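Long-range contacts in chromosome replication initiation inhibitor protein (Agrobacterium tumefaciens, PDB 3FD3), which probably acts as a LysR-family DNA-binding transcriptional regulator, represented here by its C-terminal substrate-binding domain without the DNA-binding part: residues 53-59 with 175-181; 9-13 with 34-38; 83-88 with 144-148; 76-81 with 162-167. All coordinates share one frame; numbering follows the deposited sequence.

Contact 1 (53-59 with 175-181)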
loop_
_atom_site.group_PDB
_atom_site.type_symbol
_atom_site.label_atom_id
_atom_site.label_comp_id
_atom_site.label_asym_id
_atom_site.label_seq_id
_atom_site.Cartn_x
_atom_site.Cartn_y
_atom_site.Cartn_z
ATOM N N ALA A 53 7.011 -16.025 -11.390
ATOM C CA ALA A 53 8.081 -15.052 -11.407
ATOM C C ALA A 53 7.925 -14.119 -10.235
ATOM O O ALA A 53 6.822 -13.969 -9.664
ATOM C CB ALA A 53 8.082 -14.229 -12.709
ATOM N N ALA A 54 9.045 -13.511 -9.848
ATOM C CA ALA A 54 9.047 -12.650 -8.660
ATOM C C ALA A 54 10.205 -11.669 -8.685
ATOM O O ALA A 54 11.320 -12.024 -9.098
ATOM C CB ALA A 54 9.115 -13.480 -7.385
ATOM N N VAL A 55 9.913 -10.448 -8.214
ATOM C CA VAL A 55 10.913 -9.496 -7.770
ATOM C C VAL A 55 11.159 -9.825 -6.316
ATOM O O VAL A 55 10.209 -9.852 -5.491
ATOM C CB VAL A 55 10.434 -8.019 -7.935
ATOM C CG1 VAL A 55 11.417 -7.032 -7.226
ATOM C CG2 VAL A 55 10.238 -7.674 -9.410
ATOM N N THR A 56 12.413 -10.070 -5.978
ATOM C CA THR A 56 12.792 -10.497 -4.625
ATOM C C THR A 56 14.184 -9.996 -4.269
ATOM O O THR A 56 15.019 -9.792 -5.147
ATOM C CB THR A 56 12.743 -12.018 -4.514
ATOM O OG1 THR A 56 13.143 -12.430 -3.208
ATOM C CG2 THR A 56 13.643 -12.663 -5.565
ATOM N N ALA A 57 14.429 -9.806 -2.966
ATOM C CA ALA A 57 15.785 -9.565 -2.471
ATOM C C ALA A 57 16.646 -10.841 -2.377
ATOM O O ALA A 57 17.832 -10.736 -2.110
ATOM C CB ALA A 57 15.744 -8.850 -1.104
ATOM N N HIS A 58 16.005 -11.998 -2.559
ATOM C CA HIS A 58 16.684 -13.286 -2.584
ATOM C C HIS A 58 17.417 -13.509 -3.901
ATOM O O HIS A 58 16.823 -13.569 -4.975
ATOM C CB HIS A 58 15.714 -14.445 -2.368
ATOM C CG HIS A 58 15.320 -14.628 -0.945
ATOM N ND1 HIS A 58 16.175 -15.155 -0.001
ATOM C CD2 HIS A 58 14.169 -14.340 -0.297
ATOM C CE1 HIS A 58 15.562 -15.188 1.169
ATOM N NE2 HIS A 58 14.343 -14.700 1.015
ATOM N N ASP A 59 18.737 -13.657 -3.755
ATOM C CA ASP A 59 19.728 -13.794 -4.840
ATOM C C ASP A 59 19.870 -15.239 -5.303
ATOM O O ASP A 59 20.130 -15.546 -6.482
ATOM C CB ASP A 59 21.082 -13.392 -4.248
ATOM C CG ASP A 59 20.959 -12.919 -2.806
ATOM O OD1 ASP A 59 19.858 -12.447 -2.449
ATOM O OD2 ASP A 59 21.930 -13.037 -2.018
ATOM N N ILE A 175 19.555 -2.293 -1.024
ATOM C CA ILE A 175 19.075 -3.653 -1.128
ATOM C C ILE A 175 19.063 -4.062 -2.609
ATOM O O ILE A 175 18.269 -3.549 -3.409
ATOM C CB ILE A 175 17.653 -3.790 -0.558
ATOM C CG1 ILE A 175 17.615 -3.372 0.924
ATOM C CG2 ILE A 175 17.152 -5.216 -0.737
ATOM C CD1 ILE A 175 18.447 -4.204 1.857
ATOM N N PRO A 176 19.964 -4.958 -2.989
ATOM C CA PRO A 176 19.918 -5.455 -4.369
ATOM C C PRO A 176 18.654 -6.278 -4.592
ATOM O O PRO A 176 18.244 -7.027 -3.686
ATOM C CB PRO A 176 21.153 -6.364 -4.464
ATOM C CG PRO A 176 22.041 -5.948 -3.404
ATOM C CD PRO A 176 21.119 -5.507 -2.261
ATOM N N LEU A 177 18.063 -6.146 -5.778
ATOM C CA LEU A 177 16.864 -6.888 -6.136
ATOM C C LEU A 177 17.125 -7.801 -7.332
ATOM O O LEU A 177 18.014 -7.545 -8.138
ATOM C CB LEU A 177 15.739 -5.940 -6.475
ATOM C CG LEU A 177 15.203 -5.068 -5.331
ATOM C CD1 LEU A 177 14.100 -4.219 -5.916
ATOM C CD2 LEU A 177 14.698 -5.949 -4.170
ATOM N N TYR A 178 16.340 -8.870 -7.408
ATOM C CA TYR A 178 16.504 -9.909 -8.416
ATOM C C TYR A 178 15.153 -10.264 -9.008
ATOM O O TYR A 178 14.122 -10.169 -8.350
ATOM C CB TYR A 178 17.127 -11.157 -7.776
ATOM C CG TYR A 178 18.450 -10.844 -7.174
ATOM C CD1 TYR A 178 19.613 -10.928 -7.930
ATOM C CD2 TYR A 178 18.551 -10.392 -5.861
ATOM C CE1 TYR A 178 20.828 -10.581 -7.414
ATOM C CE2 TYR A 178 19.773 -10.047 -5.332
ATOM C CZ TYR A 178 20.913 -10.137 -6.111
ATOM O OH TYR A 178 22.147 -9.807 -5.572
ATOM N N TRP A 179 15.169 -10.674 -10.272
ATOM C CA TRP A 179 14.000 -11.174 -10.964
ATOM C C TRP A 179 14.222 -12.673 -11.161
ATOM O O TRP A 179 15.200 -13.087 -11.835
ATOM C CB TRP A 179 13.907 -10.460 -12.290
ATOM C CG TRP A 179 12.801 -10.860 -13.226
ATOM C CD1 TRP A 179 12.954 -11.335 -14.510
ATOM C CD2 TRP A 179 11.384 -10.761 -13.014
ATOM N NE1 TRP A 179 11.719 -11.554 -15.093
ATOM C CE2 TRP A 179 10.745 -11.239 -14.193
ATOM C CE3 TRP A 179 10.588 -10.377 -11.930
ATOM C CZ2 TRP A 179 9.350 -11.310 -14.317
ATOM C CZ3 TRP A 179 9.198 -10.434 -12.068
ATOM C CH2 TRP A 179 8.598 -10.874 -13.261
ATOM N N GLN A 180 13.335 -13.482 -10.588
ATOM C CA GLN A 180 13.429 -14.950 -10.617
ATOM C C GLN A 180 12.249 -15.431 -11.440
ATOM O O GLN A 180 11.141 -14.949 -11.250
ATOM C CB GLN A 180 13.422 -15.563 -9.219
ATOM C CG GLN A 180 14.651 -15.214 -8.377
ATOM C CD GLN A 180 15.203 -16.360 -7.522
ATOM O OE1 GLN A 180 15.034 -17.540 -7.842
ATOM N NE2 GLN A 180 15.892 -16.004 -6.433
ATOM N N VAL A 181 12.491 -16.299 -12.424
ATOM C CA VAL A 181 11.430 -16.781 -13.307
ATOM C C VAL A 181 11.507 -18.283 -13.427
ATOM O O VAL A 181 12.588 -18.848 -13.620
ATOM C CB VAL A 181 11.532 -16.189 -14.733
ATOM C CG1 VAL A 181 10.347 -16.644 -15.584
ATOM C CG2 VAL A 181 11.641 -14.636 -14.660
HETATM O O HOH W 1 19.260 -8.515 -1.726
#

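Contact 2 (9-13 with 34-38)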
loop_
_atom_site.group_PDB
_atom_site.type_symbol
_atom_site.label_atom_id
_atom_site.label_comp_id
_atom_site.label_asym_id
_atom_site.label_seq_id
_atom_site.Cartn_x
_atom_site.Cartn_y
_atom_site.Cartn_z
ATOM N N ASN A 9 7.879 -7.638 -3.654
ATOM C CA ASN A 9 7.904 -7.011 -2.354
ATOM C C ASN A 9 7.071 -5.733 -2.394
ATOM O O ASN A 9 6.896 -5.126 -3.453
ATOM C CB ASN A 9 9.356 -6.727 -1.881
ATOM C CG ASN A 9 10.171 -5.803 -2.856
ATOM O OD1 ASN A 9 10.001 -5.830 -4.060
ATOM N ND2 ASN A 9 11.135 -5.082 -2.311
ATOM N N ALA A 10 6.579 -5.299 -1.236
ATOM C CA ALA A 10 5.754 -4.086 -1.179
ATOM C C ALA A 10 6.486 -2.858 -1.683
ATOM O O ALA A 10 5.900 -1.978 -2.319
ATOM C CB ALA A 10 5.248 -3.823 0.271
ATOM N N ASP A 11 7.764 -2.744 -1.335
ATOM C CA ASP A 11 8.508 -1.528 -1.687
ATOM C C ASP A 11 8.687 -1.402 -3.218
ATOM O O ASP A 11 8.644 -0.296 -3.740
ATOM C CB ASP A 11 9.846 -1.473 -0.957
ATOM C CG ASP A 11 9.690 -1.251 0.544
ATOM O OD1 ASP A 11 8.697 -0.607 0.961
ATOM O OD2 ASP A 11 10.558 -1.722 1.320
ATOM N N SER A 12 8.835 -2.512 -3.938
ATOM C CA SER A 12 8.829 -2.430 -5.413
ATOM C C SER A 12 7.445 -2.103 -5.961
ATOM O O SER A 12 7.325 -1.318 -6.928
ATOM C CB SER A 12 9.386 -3.703 -6.052
ATOM O OG SER A 12 10.767 -3.855 -5.771
ATOM N N LEU A 13 6.398 -2.691 -5.385
ATOM C CA LEU A 13 5.018 -2.353 -5.814
ATOM C C LEU A 13 4.742 -0.865 -5.581
ATOM O O LEU A 13 4.027 -0.225 -6.352
ATOM C CB LEU A 13 3.973 -3.217 -5.094
ATOM C CG LEU A 13 2.520 -3.022 -5.522
ATOM C CD1 LEU A 13 2.402 -3.318 -7.021
ATOM C CD2 LEU A 13 1.634 -3.932 -4.680
ATOM N N ILE A 34 -1.063 -10.238 -8.936
ATOM C CA ILE A 34 0.102 -9.718 -8.218
ATOM C C ILE A 34 0.016 -10.065 -6.761
ATOM O O ILE A 34 -0.917 -9.651 -6.057
ATOM C CB ILE A 34 0.256 -8.203 -8.424
ATOM C CG1 ILE A 34 0.465 -7.921 -9.901
ATOM C CG2 ILE A 34 1.465 -7.679 -7.604
ATOM C CD1 ILE A 34 0.305 -6.474 -10.247
ATOM N N ALA A 35 0.945 -10.909 -6.302
ATOM C CA ALA A 35 1.002 -11.298 -4.899
ATOM C C ALA A 35 2.086 -10.471 -4.231
ATOM O O ALA A 35 3.228 -10.366 -4.733
ATOM C CB ALA A 35 1.312 -12.821 -4.758
ATOM N N VAL A 36 1.759 -9.860 -3.102
ATOM C CA VAL A 36 2.708 -8.982 -2.447
ATOM C C VAL A 36 3.273 -9.760 -1.258
ATOM O O VAL A 36 2.525 -10.205 -0.382
ATOM C CB VAL A 36 2.029 -7.661 -1.991
ATOM C CG1 VAL A 36 3.055 -6.699 -1.328
ATOM C CG2 VAL A 36 1.263 -7.010 -3.144
ATOM N N ASP A 37 4.580 -9.948 -1.229
ATOM C CA ASP A 37 5.194 -10.795 -0.242
ATOM C C ASP A 37 6.023 -9.908 0.645
ATOM O O ASP A 37 7.001 -9.324 0.182
ATOM C CB ASP A 37 6.132 -11.790 -0.900
ATOM C CG ASP A 37 6.906 -12.608 0.112
ATOM O OD1 ASP A 37 6.354 -12.880 1.212
ATOM O OD2 ASP A 37 8.061 -12.937 -0.194
ATOM N N ASP A 38 5.667 -9.762 1.904
ATOM C CA ASP A 38 6.643 -9.186 2.839
ATOM C C ASP A 38 6.755 -10.033 4.092
ATOM O O ASP A 38 7.136 -9.542 5.151
ATOM C CB ASP A 38 6.338 -7.720 3.137
ATOM C CG ASP A 38 6.211 -6.893 1.868
ATOM O OD1 ASP A 38 7.230 -6.693 1.169
ATOM O OD2 ASP A 38 5.083 -6.478 1.570
HETATM O O HOH W 2 9.243 -4.314 0.638
#

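Contact 3 (83-88 with 144-148)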
loop_
_atom_site.group_PDB
_atom_site.type_symbol
_atom_site.label_atom_id
_atom_site.label_comp_id
_atom_site.label_asym_id
_atom_site.label_seq_id
_atom_site.Cartn_x
_atom_site.Cartn_y
_atom_site.Cartn_z
ATOM N N PHE A 83 9.889 16.141 13.893
ATOM C CA PHE A 83 10.325 14.893 14.531
ATOM C C PHE A 83 11.769 14.982 15.020
ATOM O O PHE A 83 12.096 14.578 16.150
ATOM C CB PHE A 83 10.144 13.689 13.612
ATOM C CG PHE A 83 10.346 12.393 14.310
ATOM C CD1 PHE A 83 11.617 11.875 14.483
ATOM C CD2 PHE A 83 9.267 11.717 14.829
ATOM C CE1 PHE A 83 11.796 10.700 15.152
ATOM C CE2 PHE A 83 9.436 10.566 15.496
ATOM C CZ PHE A 83 10.700 10.037 15.654
HETATM N N MSE A 84 12.642 15.494 14.149
HETATM C CA MSE A 84 14.042 15.637 14.484
HETATM C C MSE A 84 14.197 16.589 15.680
HETATM O O MSE A 84 15.002 16.351 16.606
HETATM C CB MSE A 84 14.848 16.179 13.279
HETATM C CG MSE A 84 14.857 15.343 12.038
HETATM SE SE MSE A 84 15.659 13.603 12.262
HETATM C CE MSE A 84 17.436 14.174 12.633
ATOM N N ALA A 85 13.435 17.681 15.663
ATOM C CA ALA A 85 13.524 18.669 16.725
ATOM C C ALA A 85 13.092 18.119 18.083
ATOM O O ALA A 85 13.666 18.464 19.113
ATOM C CB ALA A 85 12.696 19.901 16.370
ATOM N N ARG A 86 12.052 17.297 18.075
ATOM C CA ARG A 86 11.474 16.790 19.317
ATOM C C ARG A 86 12.302 15.642 19.888
ATOM O O ARG A 86 12.442 15.525 21.094
ATOM C CB ARG A 86 10.059 16.309 19.046
ATOM C CG ARG A 86 9.065 17.450 18.828
ATOM C CD ARG A 86 7.751 16.904 18.410
ATOM N NE ARG A 86 7.126 16.159 19.490
ATOM C CZ ARG A 86 6.390 15.055 19.344
ATOM N NH1 ARG A 86 6.287 14.460 18.147
ATOM N NH2 ARG A 86 5.851 14.480 20.432
ATOM N N HIS A 87 12.868 14.815 19.015
ATOM C CA HIS A 87 13.464 13.536 19.427
ATOM C C HIS A 87 14.964 13.432 19.292
ATOM O O HIS A 87 15.587 12.586 19.964
ATOM C CB HIS A 87 12.833 12.402 18.631
ATOM C CG HIS A 87 11.376 12.257 18.879
ATOM N ND1 HIS A 87 10.429 12.626 17.948
ATOM C CD2 HIS A 87 10.694 11.792 19.952
ATOM C CE1 HIS A 87 9.226 12.381 18.439
ATOM N NE2 HIS A 87 9.361 11.871 19.646
ATOM N N PHE A 88 15.544 14.280 18.451
ATOM C CA PHE A 88 16.972 14.273 18.213
ATOM C C PHE A 88 17.527 15.695 18.359
ATOM O O PHE A 88 18.351 16.126 17.552
ATOM C CB PHE A 88 17.276 13.697 16.813
ATOM C CG PHE A 88 16.830 12.259 16.624
ATOM C CD1 PHE A 88 17.307 11.251 17.468
ATOM C CD2 PHE A 88 15.952 11.912 15.595
ATOM C CE1 PHE A 88 16.906 9.924 17.310
ATOM C CE2 PHE A 88 15.535 10.611 15.421
ATOM C CZ PHE A 88 16.011 9.591 16.278
ATOM N N GLY A 144 5.263 13.339 10.913
ATOM C CA GLY A 144 6.010 13.487 12.180
ATOM C C GLY A 144 5.770 12.383 13.203
ATOM O O GLY A 144 5.980 12.557 14.403
HETATM N N MSE A 145 5.258 11.249 12.723
HETATM C CA MSE A 145 4.836 10.160 13.590
HETATM C C MSE A 145 6.013 9.256 14.021
HETATM O O MSE A 145 6.044 8.726 15.113
HETATM C CB MSE A 145 3.779 9.374 12.817
HETATM C CG MSE A 145 3.041 8.518 13.580
HETATM SE SE MSE A 145 1.558 7.758 12.530
HETATM C CE MSE A 145 1.628 6.262 13.530
ATOM N N GLY A 146 6.992 9.107 13.136
ATOM C CA GLY A 146 8.138 8.260 13.406
ATOM C C GLY A 146 9.184 8.482 12.351
ATOM O O GLY A 146 8.975 9.249 11.404
ATOM N N TRP A 147 10.334 7.860 12.576
ATOM C CA TRP A 147 11.401 7.772 11.574
ATOM C C TRP A 147 11.472 6.352 11.019
ATOM O O TRP A 147 11.135 5.402 11.689
ATOM C CB TRP A 147 12.744 8.181 12.156
ATOM C CG TRP A 147 13.328 7.142 13.121
ATOM C CD1 TRP A 147 13.096 7.039 14.455
ATOM C CD2 TRP A 147 14.205 6.070 12.781
ATOM N NE1 TRP A 147 13.771 5.977 14.975
ATOM C CE2 TRP A 147 14.462 5.356 13.967
ATOM C CE3 TRP A 147 14.793 5.637 11.585
ATOM C CZ2 TRP A 147 15.308 4.241 13.998
ATOM C CZ3 TRP A 147 15.609 4.518 11.615
ATOM C CH2 TRP A 147 15.855 3.834 12.808
ATOM N N GLY A 148 11.916 6.226 9.773
ATOM C CA GLY A 148 12.056 4.912 9.181
ATOM C C GLY A 148 12.769 4.958 7.857
ATOM O O GLY A 148 13.071 6.034 7.342
HETATM O O HOH W 3 6.991 14.816 15.642
#

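Contact 4 (76-81 with 162-167)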
loop_
_atom_site.group_PDB
_atom_site.type_symbol
_atom_site.label_atom_id
_atom_site.label_comp_id
_atom_site.label_asym_id
_atom_site.label_seq_id
_atom_site.Cartn_x
_atom_site.Cartn_y
_atom_site.Cartn_z
ATOM N N HIS A 76 16.576 5.632 2.433
ATOM C CA HIS A 76 17.125 6.643 3.341
ATOM C C HIS A 76 16.308 6.647 4.637
ATOM O O HIS A 76 15.075 6.534 4.605
ATOM C CB HIS A 76 17.092 8.035 2.706
ATOM C CG HIS A 76 17.982 8.176 1.507
ATOM N ND1 HIS A 76 19.327 8.457 1.596
ATOM C CD2 HIS A 76 17.713 8.046 0.187
ATOM C CE1 HIS A 76 19.846 8.501 0.384
ATOM N NE2 HIS A 76 18.888 8.268 -0.493
ATOM N N ALA A 77 17.009 6.769 5.760
ATOM C CA ALA A 77 16.378 6.874 7.073
ATOM C C ALA A 77 15.935 8.329 7.235
ATOM O O ALA A 77 16.765 9.230 7.272
ATOM C CB ALA A 77 17.364 6.474 8.177
ATOM N N THR A 78 14.625 8.546 7.303
ATOM C CA THR A 78 14.048 9.876 7.186
ATOM C C THR A 78 12.994 10.155 8.266
ATOM O O THR A 78 12.313 9.259 8.779
ATOM C CB THR A 78 13.371 10.108 5.816
ATOM O OG1 THR A 78 12.397 9.078 5.601
ATOM C CG2 THR A 78 14.390 10.171 4.672
ATOM N N ALA A 79 12.878 11.418 8.617
ATOM C CA ALA A 79 11.808 11.887 9.516
ATOM C C ALA A 79 11.508 13.336 9.150
ATOM O O ALA A 79 12.223 13.948 8.351
ATOM C CB ALA A 79 12.231 11.788 10.989
ATOM N N SER A 80 10.458 13.894 9.738
ATOM C CA SER A 80 10.140 15.296 9.477
ATOM C C SER A 80 11.046 16.212 10.320
ATOM O O SER A 80 11.623 15.770 11.313
ATOM C CB SER A 80 8.665 15.592 9.786
ATOM O OG SER A 80 8.437 15.745 11.164
ATOM N N PRO A 81 11.171 17.488 9.938
ATOM C CA PRO A 81 11.945 18.433 10.761
ATOM C C PRO A 81 11.474 18.546 12.225
ATOM O O PRO A 81 12.288 18.596 13.144
ATOM C CB PRO A 81 11.746 19.759 10.023
ATOM C CG PRO A 81 11.611 19.357 8.605
ATOM C CD PRO A 81 10.759 18.108 8.665
ATOM N N GLY A 162 12.609 19.768 1.845
ATOM C CA GLY A 162 12.769 19.925 3.297
ATOM C C GLY A 162 11.600 19.414 4.120
ATOM O O GLY A 162 11.551 19.649 5.336
ATOM N N ARG A 163 10.660 18.717 3.479
ATOM C CA ARG A 163 9.522 18.119 4.184
ATOM C C ARG A 163 9.952 16.869 4.952
ATOM O O ARG A 163 9.295 16.451 5.911
ATOM C CB ARG A 163 8.404 17.773 3.206
ATOM C CG ARG A 163 7.667 18.972 2.621
ATOM C CD ARG A 163 6.541 18.548 1.683
ATOM N NE ARG A 163 7.029 17.896 0.465
ATOM C CZ ARG A 163 7.310 18.497 -0.695
ATOM N NH1 ARG A 163 7.210 19.823 -0.839
ATOM N NH2 ARG A 163 7.731 17.760 -1.725
ATOM N N LEU A 164 11.024 16.245 4.478
ATOM C CA LEU A 164 11.730 15.225 5.220
ATOM C C LEU A 164 13.204 15.600 5.293
ATOM O O LEU A 164 13.700 16.380 4.472
ATOM C CB LEU A 164 11.578 13.846 4.577
ATOM C CG LEU A 164 10.184 13.218 4.560
ATOM C CD1 LEU A 164 10.168 11.914 3.749
ATOM C CD2 LEU A 164 9.671 12.953 6.006
ATOM N N VAL A 165 13.897 15.061 6.285
ATOM C CA VAL A 165 15.331 15.171 6.338
ATOM C C VAL A 165 15.874 13.806 6.700
ATOM O O VAL A 165 15.173 12.972 7.288
ATOM C CB VAL A 165 15.792 16.201 7.362
ATOM C CG1 VAL A 165 15.348 17.611 6.945
ATOM C CG2 VAL A 165 15.276 15.836 8.748
ATOM N N GLU A 166 17.127 13.588 6.330
ATOM C CA GLU A 166 17.820 12.344 6.642
ATOM C C GLU A 166 18.306 12.417 8.076
ATOM O O GLU A 166 18.891 13.432 8.470
ATOM C CB GLU A 166 19.028 12.148 5.748
ATOM C CG GLU A 166 18.755 11.443 4.486
ATOM C CD GLU A 166 20.053 11.065 3.739
ATOM O OE1 GLU A 166 20.464 9.861 3.712
ATOM O OE2 GLU A 166 20.666 11.989 3.202
ATOM N N LEU A 167 18.077 11.370 8.858
ATOM C CA LEU A 167 18.630 11.346 10.223
ATOM C C LEU A 167 20.125 11.586 10.238
ATOM O O LEU A 167 20.637 12.339 11.090
ATOM C CB LEU A 167 18.306 10.038 10.927
ATOM C CG LEU A 167 16.926 9.974 11.607
ATOM C CD1 LEU A 167 15.741 10.138 10.630
ATOM C CD2 LEU A 167 16.785 8.695 12.365
HETATM O O HOH W 4 19.864 7.120 5.343
#

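Contact 1 (53-59 with 175-181)
The ring of Tyr178 carries a piece of main chain on one face: Asp59 CA stands over its centre, 3.8 Å from the ring centroid and only 12° off the normal, a CH-pi contact made where the chain swings aside after strand 53-56. That strand runs antiparallel to 175-181 at the middle of the mixed sheet of a LysR substrate-binding domain. Two hydrogen-bonded pairs, Ala54 with Gln180 and Thr56 with Tyr178, hold the strands in register. On the face shared by Ala53, Val55, Trp179 and Val181, the methyl of Ala53 lies 3.4 Å from Trp179 CH2, while Val55 CG2 approaches CE3 of the same indole; helix 190-203 closes over this side, and Thr193 takes the indole N-H. On the other face Gln180 bends at chi2 (-140°), which brings NE2 to 3.0 Å from His58 O; that oxygen lies in the Gln180 amide plane, though NE2 comes to it from above the carbonyl plane. Thr56 OG1 accepts from His58 N in an ST turn. Because Lys60 O and Val62 N also bond to the Gln180 amide, both of its polar ends are engaged and its rotation is fixed, tying the turn after strand 53-56 to the neighbouring strand.

Contact 2 (9-13 with 34-38)
Leu13 lays its CD2 methyl against CG2 of Val36 at 3.5 Å, tighter than ordinary van der Waals contact, with the two side chains meeting at about a right angle. The reach comes from the leucine torsion: CG stands opposite the main-chain N (chi1 -176°), and the branch is carried off the helical turn 10-13 onto strand 31-36. The other valine branch, CG1, rests on Ala10, 3.8 Å from its CA. Beyond this apolar patch the chemistry turns polar. In the conformer given here, one of two modelled, Asp38 presents OD1 to the N-H of Ala10 at the start of the helix, a nearly linear bond of 2.9 Å that uses the syn lone pair. A water donates to the same OD1 and accepts from Asp11 N, so that this conformer serves two successive amides, one directly and one through water. Asn9, at the N-cap position, turns its side chain the other way, where OD1 accepts from Ser12 OG at 2.7 Å; its CA points a hydrogen at Asp37 O. The second subunit packs on Leu13, Ile34 and Val36 through its residues 131-133, making the apolar end part of the dimer interface. The N-H of Ala10 and the start of this short helix would be expected to favour the anionic form of Asp38, which here also joins the loop after strand 31-36 to that helix.

Contact 3 (83-88 with 144-148)
The last turns of helix 81-87 run past the loop 144-147 leading into strand 148-151, and the two backbones come nearest at Phe83 and Gly144, whose CA atoms are 5.1 Å apart. Gly144 has just left helix 134-142 with positive phi (77°), ending it in a Schellman motif. Its carbonyl meets the edge of the Phe83 ring, the oxygen near the ring plane and 3.4 Å from CD2. The same oxygen is reached from Arg86 through a water, which accepts from NH1 at 2.6 Å and donates to Gly144 O at 2.8 Å. Phe83 is directed at the loop by its chi1 of -170°, which swings the ring away from its own backbone N. Gly146 C and Trp147 N lie over one ring face, and Gly146 CA comes to 3.4 Å from CE2; the opposite face has His87 ND1 above its centre. That imidazole is itself held by donating to Phe83 O, which also accepts from His87 N. Phe83 and Trp147 meet obliquely, CE1 to CD1 at 3.9 Å, whereas Phe88 turns its edge to the face of the five-membered indole ring, planes 66° apart. The aromatic cluster so formed lies between helices 94-97 and 111-120, which contact Trp147, and strand 165-181, whose Leu167 touches both Phe88 and Trp147; Arg86 and Met145 pack against Gly26 and Val32 of the second subunit.

Contact 4 (76-81 with 162-167)
Glu166 OE1 receives the N-H of His76 ND1 at 2.8 Å, and a water that accepts from Ala77 N lies 3.2 Å from OE1 and may donate to it. This His-carboxylate pair flanks an antiparallel junction in the long mixed sheet of the substrate-binding domain, joining the end of strand 66-79 to the start of 165-181. Ring and carboxylate stand at right angles, and ND1 approaches OE1 from above the carboxylate plane, 68° out of it. Beside them the main chains are sewn together by Ala79 and Val165, a hydrogen-bonded pair, and by Leu167 N to Ala77 O at 3.0 Å. Thr78 and Glu166 form the non-hydrogen-bonded pair between; the Thr78 hydroxyl accepts from Asn150 ND2. Leu164 packs CD2 against the Ala79 carbonyl and sends CD1 to within 4.1 Å of Thr78 OG1, with helix 152-161 against the same side chain. Leu167, its CG set beside its own backbone N (chi1 -84°), brings CD1 to the Ala79 methyl at 3.9 Å, on the side where Met84 and Trp147 pack. Where strand gives way to helix, Ser80 caps Phe83 N, and the Pro81 ring lies against the loop, CG 3.3 Å from Gly162 O.

Strand 165-181 serves both contacts 1 and 4, whose centres lie about 28 Å apart across the middle of the chain; strand 66-79 flanks it along much of its length, contact 4 being the far end. Both are sheet pairings, yet each adds a different polar clasp: a neutral amide on a turn in contact 1, a histidine-carboxylate pair in contact 4. Contacts 2 and 3 instead join helical turns to other elements and reach the second subunit; the first combines helix-start polarity with methyl packing, the second is largely aromatic. Contact 3 is buried, the other three partly so. Ser12 of contact 2 packs on Val55 and Leu177, and Met84 of contact 3 on Val165 of contact 4.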